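Local coordinates for conserved lipoprotein, putative (Clostridium novyi, PDB 4L1N) that is of unknown function but is a putative membrane-associated lipoprotein whose DUF4652 domain is classed with the beta-propellers, at residues 180-185 and 200-205; 146-151 and 159-164. All blocks are in the same frame, centred on the assembly; numbering follows the deposited sequence.

Followed from the N terminus, the chain first closes contact 2, where strand 147-152 turns back through 157-160 and the residues after it, and then contact 1, where strand 180-188 is joined by strand 196-204. Each closes its own hairpin, so the two loops lie in series and neither nest nor cross. Contact 2 belongs to the large antiparallel sheet that also holds strand 130-137; contact 1 forms two strands of the three-stranded sheet begun by 169-177. The chain turns a corner at Leu161, and Tyr162 just after it lies against the three-stranded sheet. There Ile203 packs on Leu161 and Tyr162, and Ile185 and Lys201 touch the Tyr162 hydroxyl, tying the sheets together.

Contact 1: residues 180-185 and 200-205; sequences KIDVQI and TKTITV
Asp182 and Thr202 stand side by side on the more exposed face of the strand pair, and the threonine hydroxyl OG1 donates to Asp182 OD1 across 2.6 Å. It comes from above the carboxylate plane, 38° out of it. Both groups lean beside their own backbone N (Asp182 chi1 -85°), which brings the acceptor and the hydroxyl together while Thr202 CG2 is left for the chain of Lys180, whose CD lies 3.9 Å from that methyl. Threonine suits this place, combining a hydroxyl for the carboxylate with a methyl for the lysine chain. Bent at chi2, Lys180 then runs alongside Thr204, whose OG1 lies against its CE. Thr200 also points its hydroxyl to Gln184 OE1, though the modelled separation is doubtful.

The backbones make an antiparallel hairpin at the edge of the three-stranded sheet, with 196-204 outermost within the chain and 169-177 flanking 180-188 on the other side. Ile181 with Ile203 and Val183 with Lys201 are hydrogen-bonded pairs, Ile203 N lying 2.8 Å from Ile181 O and Val183 N 2.7 Å from Lys201 O.

The reverse face is mostly aliphatic: Ile181, Val183 and Ile203, with Lys201 lending its CG to Ile185 CD1 before its chain leads away. Ile203, at chi1 56°, holds CG1 between its backbone N and carbonyl carbon, 3.7 Å from Ile181 CB, and its CD1 lies 4.0 Å from Val183 CG2. From the far end Val205 CG1 meets Ile181 CD1 at 3.6 Å, the two side chains crossing at about a right angle. Ile181 also packs on Ala174 and Phe126.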
# COMPACT_ATOMS: atom_id res chain seq x y z
N LYS A 180 6.74 -10.59 -13.06
CA LYS A 180 7.74 -9.56 -12.74
C LYS A 180 7.16 -8.30 -12.12
O LYS A 180 6.12 -7.81 -12.58
CB LYS A 180 8.51 -9.12 -14.01
CG LYS A 180 9.11 -10.23 -14.86
CD LYS A 180 10.56 -10.53 -14.51
CE LYS A 180 10.99 -11.86 -15.09
NZ LYS A 180 11.29 -11.76 -16.55
N ILE A 181 7.88 -7.71 -11.16
CA ILE A 181 7.50 -6.45 -10.52
C ILE A 181 8.66 -5.48 -10.65
O ILE A 181 9.77 -5.84 -10.27
CB ILE A 181 7.03 -6.60 -9.03
CG1 ILE A 181 5.96 -7.70 -8.85
CG2 ILE A 181 6.57 -5.27 -8.46
CD1 ILE A 181 5.69 -8.11 -7.44
N ASP A 182 8.42 -4.28 -11.20
CA ASP A 182 9.37 -3.17 -11.27
C ASP A 182 9.20 -2.36 -9.98
O ASP A 182 8.13 -1.79 -9.76
CB ASP A 182 9.09 -2.30 -12.51
CG ASP A 182 9.70 -2.72 -13.83
OD1 ASP A 182 10.32 -3.80 -13.88
OD2 ASP A 182 9.57 -1.96 -14.80
N VAL A 183 10.20 -2.35 -9.10
CA VAL A 183 10.12 -1.69 -7.80
C VAL A 183 10.92 -0.37 -7.83
O VAL A 183 12.13 -0.41 -8.11
CB VAL A 183 10.64 -2.66 -6.70
CG1 VAL A 183 10.64 -2.03 -5.32
CG2 VAL A 183 9.84 -3.96 -6.67
N GLN A 184 10.25 0.80 -7.54
CA GLN A 184 10.99 2.05 -7.48
C GLN A 184 11.44 2.29 -6.09
O GLN A 184 10.64 2.29 -5.16
CB GLN A 184 10.25 3.27 -7.99
CG GLN A 184 10.19 3.32 -9.48
CD GLN A 184 11.40 3.91 -10.11
OE1 GLN A 184 11.97 3.31 -10.99
NE2 GLN A 184 11.77 5.09 -9.72
N ILE A 185 12.74 2.54 -5.96
CA ILE A 185 13.34 2.82 -4.67
C ILE A 185 13.89 4.24 -4.70
O ILE A 185 14.48 4.62 -5.69
CB ILE A 185 14.44 1.75 -4.36
CG1 ILE A 185 13.85 0.35 -4.46
CG2 ILE A 185 15.12 1.96 -3.00
CD1 ILE A 185 14.70 -0.59 -5.01
N THR A 200 15.30 1.44 -10.25
CA THR A 200 14.26 0.51 -10.70
C THR A 200 14.81 -0.90 -10.56
O THR A 200 15.85 -1.19 -11.14
CB THR A 200 13.78 0.75 -12.13
OG1 THR A 200 13.58 2.15 -12.37
CG2 THR A 200 12.54 -0.00 -12.43
N LYS A 201 14.15 -1.75 -9.78
CA LYS A 201 14.59 -3.13 -9.58
C LYS A 201 13.49 -4.03 -9.99
O LYS A 201 12.37 -3.89 -9.50
CB LYS A 201 14.99 -3.42 -8.11
CG LYS A 201 16.04 -2.48 -7.47
CD LYS A 201 17.37 -2.49 -8.17
CE LYS A 201 18.51 -2.77 -7.25
NZ LYS A 201 19.67 -1.89 -7.57
N THR A 202 13.78 -4.95 -10.90
CA THR A 202 12.80 -5.91 -11.37
C THR A 202 13.01 -7.15 -10.53
O THR A 202 14.13 -7.66 -10.48
CB THR A 202 12.95 -6.09 -12.89
OG1 THR A 202 12.64 -4.83 -13.47
CG2 THR A 202 11.99 -7.11 -13.47
N ILE A 203 11.97 -7.59 -9.83
CA ILE A 203 11.96 -8.80 -9.01
C ILE A 203 11.09 -9.87 -9.70
O ILE A 203 10.14 -9.53 -10.40
CB ILE A 203 11.53 -8.55 -7.52
CG1 ILE A 203 10.14 -7.88 -7.41
CG2 ILE A 203 12.60 -7.77 -6.75
CD1 ILE A 203 9.54 -7.88 -6.04
N THR A 204 11.42 -11.16 -9.53
CA THR A 204 10.62 -12.26 -10.07
C THR A 204 9.78 -12.81 -8.88
O THR A 204 10.25 -12.84 -7.74
CB THR A 204 11.49 -13.29 -10.80
OG1 THR A 204 12.27 -12.64 -11.78
CG2 THR A 204 10.68 -14.29 -11.54
N VAL A 205 8.52 -13.19 -9.14
CA VAL A 205 7.63 -13.69 -8.08
C VAL A 205 7.00 -15.03 -8.44
O VAL A 205 7.00 -15.45 -9.60
CB VAL A 205 6.54 -12.66 -7.69
CG1 VAL A 205 7.16 -11.42 -7.04
CG2 VAL A 205 5.65 -12.28 -8.87

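Contact 2: residues 146-151 and 159-164; sequences GILYKV and TELYNT
Tyr149 and Glu160 lie side by side, pointing the same way, and the tyrosine can be followed outward along its partner. Its CB lies 3.8 Å from Thr159 O. Beyond it the ring leans along the glutamate: CD1 is near Glu160 CA, and CE1 comes within 3.8 Å of Glu160 CG. The ring and carboxylate planes stand 77° apart. At the tip, OH is 2.7 Å from a water that in turn donates to Glu160 OE2. Glu160 matches the length of the ring because its chain is extended beyond CG (chi2 -178°), with CG against the aromatic carbons and the carboxylate at the water.

Beneath this pair the hairpin is irregular. Leu161 and Tyr162 both face Leu148 in a classic beta bulge, and Leu148 O accepts from Leu161 N at 2.8 Å and Tyr162 N at 3.2 Å, both from the same face of its carbonyl plane. Regular pairing holds at Lys150 and Thr159. Leucine suits the corner at 161, since its branched chain packs on Lys150, Phe126 and Ile181 while its CB lies 4.0 Å from Leu148 CG. Leu148 also reaches Val171 and Val183 of the smaller sheet.

Ile147 lies beside Asn163, its CG2 3.6 Å from Asn163 CB. The amide of Asn163 works in two directions: OD1 accepts from Lys165 N, and ND2 donates to Glu160 OE2 at 3.3 Å. That carboxylate oxygen thus takes a hydrogen bond from an amide and another from the bridging water, two neutral donors that would probably stabilise its negative charge.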
# COMPACT_ATOMS: atom_id res chain seq x y z
N GLY A 146 8.61 3.14 1.77
CA GLY A 146 9.04 2.22 2.82
C GLY A 146 9.20 0.80 2.33
O GLY A 146 10.04 0.53 1.46
N ILE A 147 8.42 -0.12 2.91
CA ILE A 147 8.50 -1.54 2.58
C ILE A 147 7.31 -1.91 1.73
O ILE A 147 6.19 -1.45 2.00
CB ILE A 147 8.62 -2.41 3.87
CG1 ILE A 147 9.81 -1.94 4.75
CG2 ILE A 147 8.75 -3.88 3.54
CD1 ILE A 147 9.71 -2.25 6.22
N LEU A 148 7.54 -2.75 0.69
CA LEU A 148 6.52 -3.29 -0.21
C LEU A 148 6.09 -4.66 0.33
O LEU A 148 6.93 -5.50 0.67
CB LEU A 148 7.06 -3.39 -1.65
CG LEU A 148 6.14 -3.80 -2.80
CD1 LEU A 148 5.19 -2.70 -3.16
CD2 LEU A 148 6.96 -4.04 -4.06
N TYR A 149 4.75 -4.83 0.46
CA TYR A 149 4.09 -6.04 0.93
C TYR A 149 3.06 -6.53 -0.06
O TYR A 149 2.52 -5.73 -0.84
CB TYR A 149 3.35 -5.75 2.25
CG TYR A 149 4.21 -5.36 3.43
CD1 TYR A 149 4.75 -6.32 4.28
CD2 TYR A 149 4.47 -4.02 3.71
CE1 TYR A 149 5.56 -5.96 5.36
CE2 TYR A 149 5.26 -3.64 4.79
CZ TYR A 149 5.80 -4.62 5.62
OH TYR A 149 6.52 -4.22 6.72
N LYS A 150 2.72 -7.85 0.04
CA LYS A 150 1.62 -8.55 -0.67
C LYS A 150 0.54 -8.70 0.35
O LYS A 150 0.75 -9.41 1.34
CB LYS A 150 2.07 -9.90 -1.24
CG LYS A 150 0.98 -10.62 -2.05
CD LYS A 150 1.49 -11.93 -2.65
CE LYS A 150 1.06 -13.16 -1.92
NZ LYS A 150 0.37 -14.12 -2.82
N VAL A 151 -0.58 -7.98 0.20
CA VAL A 151 -1.65 -8.01 1.22
C VAL A 151 -2.96 -8.61 0.68
O VAL A 151 -3.51 -8.11 -0.29
CB VAL A 151 -1.88 -6.58 1.78
CG1 VAL A 151 -2.98 -6.56 2.84
CG2 VAL A 151 -0.57 -5.99 2.33
N THR A 159 2.72 -10.42 3.38
CA THR A 159 4.06 -11.01 3.20
C THR A 159 4.92 -9.96 2.48
O THR A 159 4.41 -9.30 1.58
CB THR A 159 4.05 -12.39 2.45
OG1 THR A 159 4.00 -12.19 1.04
CG2 THR A 159 2.92 -13.30 2.83
N GLU A 160 6.21 -9.79 2.88
CA GLU A 160 7.10 -8.81 2.25
C GLU A 160 7.39 -9.17 0.82
O GLU A 160 7.59 -10.35 0.51
CB GLU A 160 8.44 -8.70 2.98
CG GLU A 160 8.43 -8.18 4.41
CD GLU A 160 9.81 -8.05 5.03
OE1 GLU A 160 10.81 -8.41 4.36
OE2 GLU A 160 9.90 -7.63 6.21
N LEU A 161 7.45 -8.17 -0.06
CA LEU A 161 7.84 -8.39 -1.45
C LEU A 161 9.20 -7.78 -1.67
O LEU A 161 10.01 -8.30 -2.45
CB LEU A 161 6.84 -7.77 -2.43
CG LEU A 161 5.57 -8.51 -2.72
CD1 LEU A 161 4.64 -7.63 -3.54
CD2 LEU A 161 5.86 -9.78 -3.45
N TYR A 162 9.43 -6.62 -1.02
CA TYR A 162 10.66 -5.88 -1.13
C TYR A 162 10.90 -5.02 0.11
O TYR A 162 10.24 -4.01 0.30
CB TYR A 162 10.67 -4.99 -2.41
CG TYR A 162 12.07 -4.67 -2.87
CD1 TYR A 162 12.87 -3.79 -2.15
CD2 TYR A 162 12.64 -5.33 -3.95
CE1 TYR A 162 14.18 -3.53 -2.54
CE2 TYR A 162 13.96 -5.09 -4.33
CZ TYR A 162 14.73 -4.20 -3.60
OH TYR A 162 16.03 -3.92 -3.95
N ASN A 163 11.85 -5.42 0.93
CA ASN A 163 12.32 -4.69 2.08
C ASN A 163 13.80 -4.47 1.88
O ASN A 163 14.54 -5.45 1.82
CB ASN A 163 12.03 -5.45 3.37
CG ASN A 163 12.56 -4.81 4.63
OD1 ASN A 163 13.27 -3.80 4.61
ND2 ASN A 163 12.22 -5.38 5.76
N THR A 164 14.25 -3.19 1.78
CA THR A 164 15.66 -2.87 1.56
C THR A 164 16.53 -3.03 2.82
O THR A 164 17.75 -2.93 2.72
CB THR A 164 15.85 -1.43 1.03
OG1 THR A 164 15.57 -0.54 2.09
CG2 THR A 164 14.97 -1.09 -0.17
O HOH W 1 8.24 -6.12 7.45